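Local coordinates for MGS-MChE2 (Uncultured bacterium, PDB 5JD6), which is an alpha/beta hydrolase from a lagoon sediment metagenome that probably acts as an esterase, cleaving carboxylic ester bonds, at residues I197-G200 with K201-V205; L244-E247 with W248-R252. All coordinates share one frame; numbering follows the deposited sequence.

Contact 1. Residues I197-G200 with K201-V205; sequences IIWG and KNDNV
Trp199 and Asp203 meet where strand 195-200 of the alpha/beta hydrolase sheet runs out into the loop that leads to helix 208-217. Trp199 comes first along the strand. Its indole reaches forward until Trp199 NE1 lies 3.6 Å from Asp203 OD2, and the ring and carboxylate planes stand 40° apart. That N-H is given to Thr206 O, and the indole crosses the carboxylate at a slant rather than bonding to it. Gly200 follows, and here the chain turns: Gly200 O comes to 3.6 Å from Asp203 N, and Gly200 N donates to a water O at 2.9 Å. The same water O donates to Asp203 OD2 at 2.7 Å and sits over one face of the Trp199 ring, linking strand end and carboxylate. CG of Asp203, anti to the backbone N (chi1 -166°), puts the carboxylate beside that ring. OD1 accepts from Thr206 N, and OD2 also takes a bond from His231 ND1. This geometry is consistent with Asp203 being the acid of a Ser91-His231-Asp203 catalytic triad, its carboxylate fixed in rotation by backbone, water and histidine, and therefore well placed to orient the imidazole.

Contact 2. Residues L244-E247 with W248-R252; sequences LLHE and WFKER
The side chains of His246 and Lys250 are brought together by two different first torsions: CG of His246 is anti to the backbone N (chi1 -165°), whereas CG of Lys250 lies anti to the carbonyl carbon (chi1 -65°) and starts an extended chain. They sit one turn apart on the C-terminal helix 238-252 of the alpha/beta hydrolase fold, an i to i+4 pairing. Lys250 CE rests over the centre of the imidazole, 3.4 Å from the His246 ring centroid, in a CH-pi contact, while His246 ND1 is bonded to Tyr41 OH. The same extended chain carries the ammonium on to Glu247 in a salt bridge, Lys250 NZ to Glu247 OE2, 3.1 Å, with NZ meeting OE2 from above the carboxylate plane. On the buried side Leu245 makes the corresponding step: its CD1 lies over the face of the Phe249 ring, 3.9 Å from the centroid, and also meets Trp248. Leu245 and Trp248 turn towards the sheet, where they touch strands 108-113 and 195-200; Trp248 NE1 bonds to Asp222. Backbone i to i+4 bonds accompany both pairs. Leu245 O also lies 3.5 Å above the plane of the Phe249 ring, offset toward its rim.

In the fold
Contact 1 comes first along the chain, at the end of strand 195-200, and contact 2 lies near the C-terminus, on helix 238-252; helix 208-217, strand 221-226 and the short helix 233-236 lie between. Their centres are about 19 Å apart, yet they meet through the strand: Ile198 CD1 lies 4.0 Å from Leu245 N and 4.1 Å from Leu244 CB. Ile198 thus packs against the C-terminal helix, while its neighbour Ile197 touches Phe214 of helix 208-217, so the two helices flank the strand from different sides. The probable catalytic acid thus sits in the loop just past a strand that the last helix packs against, and His231, the likely triad histidine, lies between the two contacts in sequence.

Contact 1. Residues I197-G200 with K201-V205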
loop_
_atom_site.group_PDB
_atom_site.type_symbol
_atom_site.label_atom_id
_atom_site.label_comp_id
_atom_site.label_asym_id
_atom_site.label_seq_id
_atom_site.Cartn_x
_atom_site.Cartn_y
_atom_site.Cartn_z
ATOM N N ILE A 197 7.380 8.091 4.647
ATOM C CA ILE A 197 8.121 7.125 3.852
ATOM C C ILE A 197 9.092 6.341 4.727
ATOM O O ILE A 197 10.089 6.882 5.201
ATOM C CB ILE A 197 8.896 7.808 2.711
ATOM C CG1 ILE A 197 8.018 8.852 2.021
ATOM C CG2 ILE A 197 9.391 6.776 1.714
ATOM C CD1 ILE A 197 8.770 9.725 1.042
ATOM N N ILE A 198 8.781 5.068 4.944
ATOM C CA ILE A 198 9.640 4.180 5.719
ATOM C C ILE A 198 10.281 3.166 4.781
ATOM O O ILE A 198 9.599 2.557 3.966
ATOM C CB ILE A 198 8.852 3.457 6.827
ATOM C CG1 ILE A 198 8.133 4.475 7.715
ATOM C CG2 ILE A 198 9.778 2.580 7.654
ATOM C CD1 ILE A 198 7.260 3.854 8.780
ATOM N N TRP A 199 11.592 2.983 4.884
ATOM C CA TRP A 199 12.294 2.181 3.889
ATOM C C TRP A 199 13.407 1.329 4.486
ATOM O O TRP A 199 14.082 1.742 5.427
ATOM C CB TRP A 199 12.870 3.097 2.809
ATOM C CG TRP A 199 12.753 2.564 1.416
ATOM C CD1 TRP A 199 13.631 1.738 0.775
ATOM C CD2 TRP A 199 11.702 2.836 0.482
ATOM N NE1 TRP A 199 13.188 1.475 -0.499
ATOM C CE2 TRP A 199 12.006 2.138 -0.705
ATOM C CE3 TRP A 199 10.534 3.602 0.533
ATOM C CZ2 TRP A 199 11.183 2.182 -1.828
ATOM C CZ3 TRP A 199 9.717 3.643 -0.582
ATOM C CH2 TRP A 199 10.045 2.937 -1.747
ATOM N N GLY A 200 13.594 0.137 3.930
ATOM C CA GLY A 200 14.739 -0.684 4.277
ATOM C C GLY A 200 15.992 -0.067 3.686
ATOM O O GLY A 200 15.991 0.349 2.528
ATOM N N LYS A 201 17.059 -0.007 4.476
ATOM C CA LYS A 201 18.286 0.661 4.051
ATOM C C LYS A 201 19.047 -0.120 2.979
ATOM O O LYS A 201 19.939 0.423 2.326
ATOM C CB LYS A 201 19.199 0.916 5.251
ATOM C CG LYS A 201 19.322 2.386 5.620
ATOM C CD LYS A 201 20.301 3.108 4.705
ATOM C CE LYS A 201 20.542 4.543 5.160
ATOM N NZ LYS A 201 20.675 4.663 6.639
ATOM N N ASN A 202 18.692 -1.388 2.792
ATOM C CA ASN A 202 19.283 -2.189 1.726
ATOM C C ASN A 202 18.217 -2.934 0.926
ATOM O O ASN A 202 18.230 -4.163 0.838
ATOM C CB ASN A 202 20.311 -3.174 2.291
ATOM C CG ASN A 202 19.774 -3.981 3.454
ATOM O OD1 ASN A 202 19.891 -3.574 4.608
ATOM N ND2 ASN A 202 19.189 -5.135 3.156
ATOM N N ASP A 203 17.295 -2.171 0.343
ATOM C CA ASP A 203 16.231 -2.722 -0.487
ATOM C C ASP A 203 16.760 -3.030 -1.886
ATOM O O ASP A 203 17.405 -2.189 -2.510
ATOM C CB ASP A 203 15.055 -1.743 -0.559
ATOM C CG ASP A 203 13.789 -2.372 -1.121
ATOM O OD1 ASP A 203 13.869 -3.119 -2.119
ATOM O OD2 ASP A 203 12.704 -2.106 -0.564
ATOM N N ASN A 204 16.479 -4.234 -2.376
ATOM C CA ASN A 204 16.964 -4.658 -3.686
ATOM C C ASN A 204 15.927 -4.495 -4.793
ATOM O O ASN A 204 16.270 -4.159 -5.927
ATOM C CB ASN A 204 17.433 -6.114 -3.629
ATOM C CG ASN A 204 18.824 -6.254 -3.045
ATOM O OD1 ASN A 204 19.763 -5.586 -3.481
ATOM N ND2 ASN A 204 18.965 -7.123 -2.051
ATOM N N VAL A 205 14.662 -4.739 -4.466
ATOM C CA VAL A 205 13.584 -4.592 -5.438
ATOM C C VAL A 205 13.357 -3.120 -5.765
ATOM O O VAL A 205 13.432 -2.710 -6.923
ATOM C CB VAL A 205 12.272 -5.212 -4.931
ATOM C CG1 VAL A 205 11.160 -4.998 -5.945
ATOM C CG2 VAL A 205 12.463 -6.694 -4.647
HETATM O O HOH W 1 12.004 -1.126 1.868
#

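Contact 2. Residues L244-E247 with W248-R252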
loop_
_atom_site.group_PDB
_atom_site.type_symbol
_atom_site.label_atom_id
_atom_site.label_comp_id
_atom_site.label_asym_id
_atom_site.label_seq_id
_atom_site.Cartn_x
_atom_site.Cartn_y
_atom_site.Cartn_z
ATOM N N LEU A 244 8.211 3.543 14.372
ATOM C CA LEU A 244 8.468 4.674 13.484
ATOM C C LEU A 244 7.163 5.293 12.996
ATOM O O LEU A 244 7.000 6.514 13.012
ATOM C CB LEU A 244 9.318 4.244 12.286
ATOM C CG LEU A 244 10.809 4.005 12.529
ATOM C CD1 LEU A 244 11.484 3.522 11.254
ATOM C CD2 LEU A 244 11.477 5.267 13.044
ATOM N N LEU A 245 6.238 4.441 12.566
ATOM C CA LEU A 245 4.952 4.896 12.054
ATOM C C LEU A 245 4.101 5.524 13.153
ATOM O O LEU A 245 3.446 6.545 12.934
ATOM C CB LEU A 245 4.195 3.736 11.402
ATOM C CG LEU A 245 2.813 4.071 10.837
ATOM C CD1 LEU A 245 2.910 5.245 9.874
ATOM C CD2 LEU A 245 2.199 2.859 10.149
ATOM N N HIS A 246 4.116 4.912 14.333
ATOM C CA HIS A 246 3.321 5.401 15.455
ATOM C C HIS A 246 3.765 6.797 15.874
ATOM O O HIS A 246 2.935 7.668 16.132
ATOM C CB HIS A 246 3.418 4.445 16.643
ATOM C CG HIS A 246 2.371 4.672 17.689
ATOM N ND1 HIS A 246 2.444 4.114 18.946
ATOM C CD2 HIS A 246 1.225 5.390 17.660
ATOM C CE1 HIS A 246 1.386 4.480 19.650
ATOM N NE2 HIS A 246 0.631 5.256 18.892
ATOM N N GLU A 247 5.078 7.004 15.936
ATOM C CA GLU A 247 5.626 8.293 16.340
ATOM C C GLU A 247 5.315 9.377 15.319
ATOM O O GLU A 247 5.120 10.538 15.675
ATOM C CB GLU A 247 7.137 8.193 16.555
ATOM C CG GLU A 247 7.531 7.843 17.981
ATOM C CD GLU A 247 7.007 8.847 18.995
ATOM O OE1 GLU A 247 6.906 10.047 18.657
ATOM O OE2 GLU A 247 6.696 8.436 20.133
ATOM N N TRP A 248 5.269 8.994 14.049
ATOM C CA TRP A 248 4.916 9.929 12.993
ATOM C C TRP A 248 3.459 10.355 13.145
ATOM O O TRP A 248 3.115 11.516 12.920
ATOM C CB TRP A 248 5.158 9.310 11.616
ATOM C CG TRP A 248 4.962 10.271 10.485
ATOM C CD1 TRP A 248 5.834 11.235 10.068
ATOM C CD2 TRP A 248 3.821 10.361 9.623
ATOM N NE1 TRP A 248 5.305 11.920 9.000
ATOM C CE2 TRP A 248 4.072 11.402 8.707
ATOM C CE3 TRP A 248 2.614 9.660 9.536
ATOM C CZ2 TRP A 248 3.158 11.759 7.717
ATOM C CZ3 TRP A 248 1.710 10.018 8.553
ATOM C CH2 TRP A 248 1.986 11.058 7.657
ATOM N N PHE A 249 2.610 9.408 13.535
ATOM C CA PHE A 249 1.201 9.690 13.795
ATOM C C PHE A 249 1.040 10.673 14.952
ATOM O O PHE A 249 0.212 11.581 14.896
ATOM C CB PHE A 249 0.435 8.399 14.101
ATOM C CG PHE A 249 0.124 7.566 12.886
ATOM C CD1 PHE A 249 0.183 8.115 11.614
ATOM C CD2 PHE A 249 -0.238 6.235 13.018
ATOM C CE1 PHE A 249 -0.108 7.351 10.496
ATOM C CE2 PHE A 249 -0.530 5.463 11.906
ATOM C CZ PHE A 249 -0.465 6.022 10.643
ATOM N N LYS A 250 1.840 10.482 15.996
ATOM C CA LYS A 250 1.771 11.318 17.190
ATOM C C LYS A 250 2.135 12.769 16.895
ATOM O O LYS A 250 1.514 13.693 17.422
ATOM C CB LYS A 250 2.696 10.766 18.277
ATOM C CG LYS A 250 2.294 9.398 18.800
ATOM C CD LYS A 250 3.419 8.770 19.606
ATOM C CE LYS A 250 3.033 7.390 20.107
ATOM N NZ LYS A 250 4.198 6.648 20.663
ATOM N N GLU A 251 3.143 12.961 16.050
ATOM C CA GLU A 251 3.613 14.298 15.706
ATOM C C GLU A 251 2.573 15.112 14.949
ATOM O O GLU A 251 2.559 16.338 15.026
ATOM C CB GLU A 251 4.884 14.215 14.863
ATOM C CG GLU A 251 6.071 13.610 15.572
ATOM C CD GLU A 251 7.281 13.516 14.672
ATOM O OE1 GLU A 251 7.294 14.181 13.615
ATOM O OE2 GLU A 251 8.218 12.774 15.018
ATOM N N ARG A 252 1.705 14.425 14.216
ATOM C CA ARG A 252 0.789 15.099 13.306
ATOM C C ARG A 252 -0.676 14.947 13.688
ATOM O O ARG A 252 -1.548 15.495 13.013
ATOM C CB ARG A 252 0.994 14.575 11.885
ATOM C CG ARG A 252 2.303 15.000 11.254
ATOM C CD ARG A 252 2.407 14.479 9.837
ATOM N NE ARG A 252 3.503 15.097 9.100
ATOM C CZ ARG A 252 3.372 16.181 8.344
ATOM N NH1 ARG A 252 2.188 16.770 8.229
ATOM N NH2 ARG A 252 4.421 16.676 7.704
#